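Local coordinates for protein lipopolysaccharide core heptose(I) kinase WaaP (Pseudomonas aeruginosa, PDB 6DFL) that phosphorylates the first heptose of the lipopolysaccharide inner core with ATP and magnesium, and also acts as a protein tyrosine kinase, at residues I217-T220 with R221-L225; N14-P18 with F19-E23. One frame throughout, in Å; residues are numbered along the deposited sequence.

Contact 1: residues I217-T220 with R221-L225. With G9S (S-[2-({N-[(2S)-2-hydroxy-3,3-dimethyl-4-(phosphonooxy)butanoyl]-beta-alanyl}amino)ethyl] hexadecanethioate), chain C.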
loop_
_atom_site.group_PDB
_atom_site.type_symbol
_atom_site.label_atom_id
_atom_site.label_comp_id
_atom_site.label_asym_id
_atom_site.label_seq_id
_atom_site.Cartn_x
_atom_site.Cartn_y
_atom_site.Cartn_z
ATOM N N ILE A 217 9.600 8.902 -4.308
ATOM C CA ILE A 217 8.412 9.713 -4.489
ATOM C C ILE A 217 8.342 10.849 -3.476
ATOM O O ILE A 217 7.297 11.500 -3.350
ATOM C CB ILE A 217 7.146 8.849 -4.448
ATOM C CG1 ILE A 217 6.979 8.219 -3.055
ATOM C CG2 ILE A 217 7.183 7.786 -5.540
ATOM C CD1 ILE A 217 5.796 7.315 -2.963
ATOM N N GLY A 218 9.432 11.122 -2.768
ATOM C CA GLY A 218 9.433 12.243 -1.846
ATOM C C GLY A 218 8.669 12.002 -0.559
ATOM O O GLY A 218 7.981 12.906 -0.067
ATOM N N LEU A 219 8.763 10.804 0.002
ATOM C CA LEU A 219 8.171 10.558 1.309
ATOM C C LEU A 219 9.050 11.197 2.367
ATOM O O LEU A 219 10.223 10.829 2.515
ATOM C CB LEU A 219 8.022 9.063 1.578
ATOM C CG LEU A 219 7.135 8.258 0.617
ATOM C CD1 LEU A 219 7.066 6.800 0.997
ATOM C CD2 LEU A 219 5.750 8.827 0.493
ATOM N N THR A 220 8.475 12.139 3.122
ATOM C CA THR A 220 9.164 12.683 4.277
ATOM C C THR A 220 9.328 11.589 5.320
ATOM O O THR A 220 8.717 10.521 5.234
ATOM C CB THR A 220 8.391 13.864 4.866
ATOM O OG1 THR A 220 7.318 13.377 5.695
ATOM C CG2 THR A 220 7.831 14.741 3.742
ATOM N N ARG A 221 10.173 11.858 6.322
ATOM C CA ARG A 221 10.243 10.940 7.448
ATOM C C ARG A 221 8.878 10.775 8.076
ATOM O O ARG A 221 8.554 9.700 8.587
ATOM C CB ARG A 221 11.235 11.430 8.496
ATOM C CG ARG A 221 12.671 11.382 8.070
ATOM C CD ARG A 221 13.493 12.197 9.019
ATOM N NE ARG A 221 14.611 12.853 8.357
ATOM C CZ ARG A 221 15.050 14.069 8.667
ATOM N NH1 ARG A 221 14.455 14.775 9.623
ATOM N NH2 ARG A 221 16.081 14.587 8.010
ATOM N N ARG A 222 8.050 11.813 8.010
ATOM C CA ARG A 222 6.767 11.754 8.689
ATOM C C ARG A 222 5.729 11.012 7.864
ATOM O O ARG A 222 4.856 10.345 8.432
ATOM C CB ARG A 222 6.309 13.171 9.042
ATOM C CG ARG A 222 6.978 13.673 10.305
ATOM C CD ARG A 222 7.209 15.166 10.307
ATOM N NE ARG A 222 8.427 15.490 9.579
ATOM C CZ ARG A 222 8.458 16.111 8.412
ATOM N NH1 ARG A 222 9.627 16.340 7.843
ATOM N NH2 ARG A 222 7.334 16.507 7.827
ATOM N N ASP A 223 5.806 11.097 6.535
ATOM C CA ASP A 223 4.960 10.231 5.723
ATOM C C ASP A 223 5.238 8.765 6.017
ATOM O O ASP A 223 4.340 7.931 5.912
ATOM C CB ASP A 223 5.160 10.523 4.238
ATOM C CG ASP A 223 4.907 11.976 3.885
ATOM O OD1 ASP A 223 4.000 12.612 4.491
ATOM O OD2 ASP A 223 5.624 12.482 2.985
ATOM N N LYS A 224 6.459 8.430 6.416
ATOM C CA LYS A 224 6.751 7.035 6.725
ATOM C C LYS A 224 6.236 6.645 8.111
ATOM O O LYS A 224 5.718 5.534 8.288
ATOM C CB LYS A 224 8.260 6.770 6.598
ATOM C CG LYS A 224 8.840 7.000 5.191
ATOM C CD LYS A 224 10.362 6.958 5.210
ATOM C CE LYS A 224 10.943 7.667 4.001
ATOM N NZ LYS A 224 12.427 7.507 3.947
ATOM N N LEU A 225 6.372 7.537 9.105
ATOM C CA LEU A 225 5.765 7.289 10.420
ATOM C C LEU A 225 4.248 7.208 10.314
ATOM O O LEU A 225 3.629 6.316 10.902
ATOM C CB LEU A 225 6.174 8.374 11.420
ATOM C CG LEU A 225 7.671 8.573 11.655
ATOM C CD1 LEU A 225 7.941 9.840 12.439
ATOM C CD2 LEU A 225 8.238 7.365 12.353
HETATM C C1 G9S C . 11.620 7.007 11.147
HETATM C C2 G9S C . 12.982 9.119 11.332
HETATM C C3 G9S C . 14.338 9.791 11.486
HETATM C C4 G9S C . 15.105 9.450 12.750
HETATM C C5 G9S C . 14.474 7.945 14.812
HETATM C C6 G9S C . 13.212 9.789 16.252
HETATM C C7 G9S C . 13.555 10.757 17.360
HETATM C C8 G9S C . 12.633 10.553 15.091
HETATM C C10 G9S C . 11.625 4.137 9.143
HETATM C C11 G9S C . 12.213 2.990 8.369
HETATM C C12 G9S C . 11.382 2.518 7.199
HETATM C C13 G9S C . 10.148 3.349 6.894
HETATM C C14 G9S C . 8.796 2.638 7.050
HETATM C C15 G9S C . 8.127 2.138 5.779
HETATM C C16 G9S C . 7.435 3.153 4.900
HETATM N N2 G9S C . 12.892 7.667 11.291
HETATM C C19 G9S C . 11.105 6.845 9.739
HETATM C C20 G9S C . 12.203 8.821 16.789
HETATM C C21 G9S C . 6.279 2.679 4.025
HETATM C C22 G9S C . 6.020 3.553 2.801
HETATM C C23 G9S C . 5.208 2.991 1.672
HETATM C C24 G9S C . 3.940 3.745 1.332
HETATM C C25 G9S C . 3.172 3.400 0.061
HETATM C C26 G9S C . 2.239 4.467 -0.520
HETATM C C27 G9S C . 2.833 5.434 -1.528
HETATM C C28 G9S C . 1.854 6.294 -2.269
HETATM C C29 G9S C . 1.777 6.140 -3.755
HETATM C C30 G9S C . 14.539 9.060 15.864
HETATM N N3 G9S C . 14.751 8.154 13.383
HETATM O O2 G9S C . 11.966 9.802 11.260
HETATM O O3 G9S C . 10.995 3.962 10.179
HETATM O O4 G9S C . 14.188 6.809 15.179
HETATM O O5 G9S C . 15.558 9.939 15.550
HETATM O O6 G9S C . 14.585 10.371 18.213
HETATM O O8 G9S C . 15.951 10.676 20.316
HETATM O O9 G9S C . 13.578 9.876 20.498
HETATM P P1 G9S C . 14.553 10.751 19.738
HETATM S S1 G9S C . 12.089 5.788 8.688
#

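Contact 2: residues N14-P18 with F19-E23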
loop_
_atom_site.group_PDB
_atom_site.type_symbol
_atom_site.label_atom_id
_atom_site.label_comp_id
_atom_site.label_asym_id
_atom_site.label_seq_id
_atom_site.Cartn_x
_atom_site.Cartn_y
_atom_site.Cartn_z
ATOM N N ASN A 14 -19.999 -24.679 -20.871
ATOM C CA ASN A 14 -20.987 -25.556 -20.256
ATOM C C ASN A 14 -20.636 -27.015 -20.516
ATOM O O ASN A 14 -20.146 -27.713 -19.621
ATOM C CB ASN A 14 -22.387 -25.240 -20.778
ATOM C CG ASN A 14 -23.465 -25.924 -19.975
ATOM O OD1 ASN A 14 -23.373 -26.019 -18.751
ATOM N ND2 ASN A 14 -24.491 -26.418 -20.659
ATOM N N GLY A 15 -20.875 -27.482 -21.734
ATOM C CA GLY A 15 -20.520 -28.844 -22.077
ATOM C C GLY A 15 -19.106 -28.937 -22.603
ATOM O O GLY A 15 -18.834 -29.674 -23.557
ATOM N N ARG A 16 -18.194 -28.184 -21.993
ATOM C CA ARG A 16 -16.822 -28.097 -22.466
ATOM C C ARG A 16 -15.873 -28.423 -21.326
ATOM O O ARG A 16 -16.150 -28.095 -20.166
ATOM C CB ARG A 16 -16.518 -26.703 -23.019
ATOM C CG ARG A 16 -17.461 -26.234 -24.119
ATOM C CD ARG A 16 -16.861 -25.051 -24.862
ATOM N NE ARG A 16 -15.467 -25.329 -25.199
ATOM C CZ ARG A 16 -14.660 -24.498 -25.855
ATOM N NH1 ARG A 16 -13.404 -24.854 -26.093
ATOM N NH2 ARG A 16 -15.102 -23.314 -26.266
ATOM N N ASP A 17 -14.771 -29.082 -21.652
ATOM C CA ASP A 17 -13.696 -29.221 -20.680
ATOM C C ASP A 17 -13.079 -27.848 -20.470
ATOM O O ASP A 17 -12.415 -27.336 -21.385
ATOM C CB ASP A 17 -12.641 -30.218 -21.147
ATOM C CG ASP A 17 -11.489 -30.373 -20.152
ATOM O OD1 ASP A 17 -11.198 -29.437 -19.377
ATOM O OD2 ASP A 17 -10.850 -31.445 -20.149
ATOM N N PRO A 18 -13.243 -27.229 -19.295
ATOM C CA PRO A 18 -12.730 -25.865 -19.116
ATOM C C PRO A 18 -11.221 -25.772 -19.257
ATOM O O PRO A 18 -10.719 -24.739 -19.706
ATOM C CB PRO A 18 -13.196 -25.504 -17.699
ATOM C CG PRO A 18 -14.309 -26.493 -17.395
ATOM C CD PRO A 18 -13.887 -27.746 -18.078
ATOM N N PHE A 19 -10.481 -26.821 -18.901
ATOM C CA PHE A 19 -9.031 -26.774 -19.046
ATOM C C PHE A 19 -8.621 -26.687 -20.509
ATOM O O PHE A 19 -7.572 -26.106 -20.831
ATOM C CB PHE A 19 -8.398 -27.995 -18.390
ATOM C CG PHE A 19 -8.504 -27.991 -16.913
ATOM C CD1 PHE A 19 -9.685 -28.341 -16.294
ATOM C CD2 PHE A 19 -7.429 -27.610 -16.132
ATOM C CE1 PHE A 19 -9.791 -28.321 -14.911
ATOM C CE2 PHE A 19 -7.530 -27.590 -14.742
ATOM C CZ PHE A 19 -8.707 -27.944 -14.139
ATOM N N GLU A 20 -9.422 -27.272 -21.402
ATOM C CA GLU A 20 -9.248 -27.018 -22.824
ATOM C C GLU A 20 -9.638 -25.588 -23.169
ATOM O O GLU A 20 -8.897 -24.889 -23.865
ATOM C CB GLU A 20 -10.076 -28.012 -23.638
ATOM C CG GLU A 20 -9.722 -29.473 -23.383
ATOM C CD GLU A 20 -10.696 -30.431 -24.051
ATOM O OE1 GLU A 20 -11.847 -30.015 -24.314
ATOM O OE2 GLU A 20 -10.313 -31.594 -24.319
ATOM N N ALA A 21 -10.772 -25.119 -22.649
ATOM C CA ALA A 21 -11.289 -23.818 -23.062
ATOM C C ALA A 21 -10.365 -22.666 -22.664
ATOM O O ALA A 21 -10.268 -21.680 -23.404
ATOM C CB ALA A 21 -12.690 -23.604 -22.495
ATOM N N VAL A 22 -9.702 -22.736 -21.500
ATOM C CA VAL A 22 -8.806 -21.630 -21.156
ATOM C C VAL A 22 -7.674 -21.552 -22.149
ATOM O O VAL A 22 -7.236 -20.457 -22.514
ATOM C CB VAL A 22 -8.235 -21.723 -19.730
ATOM C CG1 VAL A 22 -9.007 -20.820 -18.819
ATOM C CG2 VAL A 22 -8.145 -23.151 -19.233
ATOM N N GLU A 23 -7.167 -22.714 -22.578
ATOM C CA GLU A 23 -6.102 -22.774 -23.566
ATOM C C GLU A 23 -6.564 -22.291 -24.935
ATOM O O GLU A 23 -5.728 -22.009 -25.799
ATOM C CB GLU A 23 -5.577 -24.206 -23.667
ATOM C CG GLU A 23 -5.039 -24.766 -22.374
ATOM C CD GLU A 23 -3.553 -24.528 -22.218
ATOM O OE1 GLU A 23 -2.915 -25.239 -21.412
ATOM O OE2 GLU A 23 -3.017 -23.636 -22.905
#

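Contact 1: residues I217-T220 with R221-L225
A capping box between T220 and D223 starts helix 221-232 beside the hexadecanoyl thioester of phosphopantetheine. T220 OG1 accepts the backbone N of D223 at 2.9 Å along a nearly straight path (160°), and also a weak bond from the backbone N of R222. Threonine suits the N-cap because its short hydroxyl can fold back: with chi1 81°, OG1 sits between its own N and carbonyl carbon, facing the first helical turn. D223 returns the bond, its OD2 taking the backbone N of T220 at 2.9 Å from above the carboxylate plane. A salt bridge from K140 on helix 137-156 gives OD2 a second partner. T220 OG1 also lies over one face of the R222 guanidinium, toward its rim; that group is salt-bridged to an acidic side chain of another protein chain. This N-terminal turn also lines the ligand pocket. K224 runs extended, its CE 4.0 Å from L219 CB, and reaches the hydroxyl of Y211, while its CB packs against the acyl chain. L219 CD1 meets C22 of that chain at 3.9 Å, and I217 CD1 touches it farther along, at C27. L225 CD2 lies 3.6 Å from C1, in the two-carbon link between amide and sulfur.

Contact 2: residues N14-P18 with F19-E23
D17 and E20 set their carboxylates one against the other at the start of helix 18-24, the planes stacked and only 23° apart although the two side chains cross at about a right angle. The aspartate's methylene is the nearest point, D17 CB lying 3.3 Å from E20 OE1, whereas D17 OD2 and E20 OE2 remain 4.2 Å apart. D17 is the N-cap. Its CG stands anti to the backbone N (chi1 179°), which carries OD1 to the helix end, where it accepts a weak bond from F19 N at 2.8 Å and another weak, longer one from E20 N. The same oxygen meets the edge of the F19 ring in its plane, 3.6 Å from CD1, with carboxylate and ring planes 79° apart; an aromatic edge, positive in its electrostatics, suits an acidic neighbour. Beyond D17, the F19 ring meets F111 edge-to-face. P18 follows the cap well, since proline has no N-H to leave unmatched in a first turn, and its carbonyl O takes V22 N at 2.9 Å, nearly along the C=O axis. R16 lays one face of its guanidinium, near the rim, over the A21 methyl (R16 NH1 to A21 CB 3.9 Å); alanine is small enough to let the flat group approach. The nearby E20 carboxylate would probably disfavour a second negative charge on D17, but R101 salt-bridges OD2 and the amides at the helix start meet OD1, so both probably help to keep it ionised.

Contact 2 comes first along the chain and contact 1 far later, at opposite sides of the chain's centre, their centres 49 Å apart and nearest atoms about 35 Å apart. They share no helix or sheet. Helix 18-24 packs on the five-stranded antiparallel sheet, through strands 2-5 and 109-115, in what corresponds to the N-terminal lobe of a protein kinase. Helix 221-232 belongs to the helical part that follows, next to helices 137-156 and 236-242. In both, a loop residue caps a new helix, but only contact 1 borders the bound thioester and another protein chain; neither lies at D163, the probable catalytic residue.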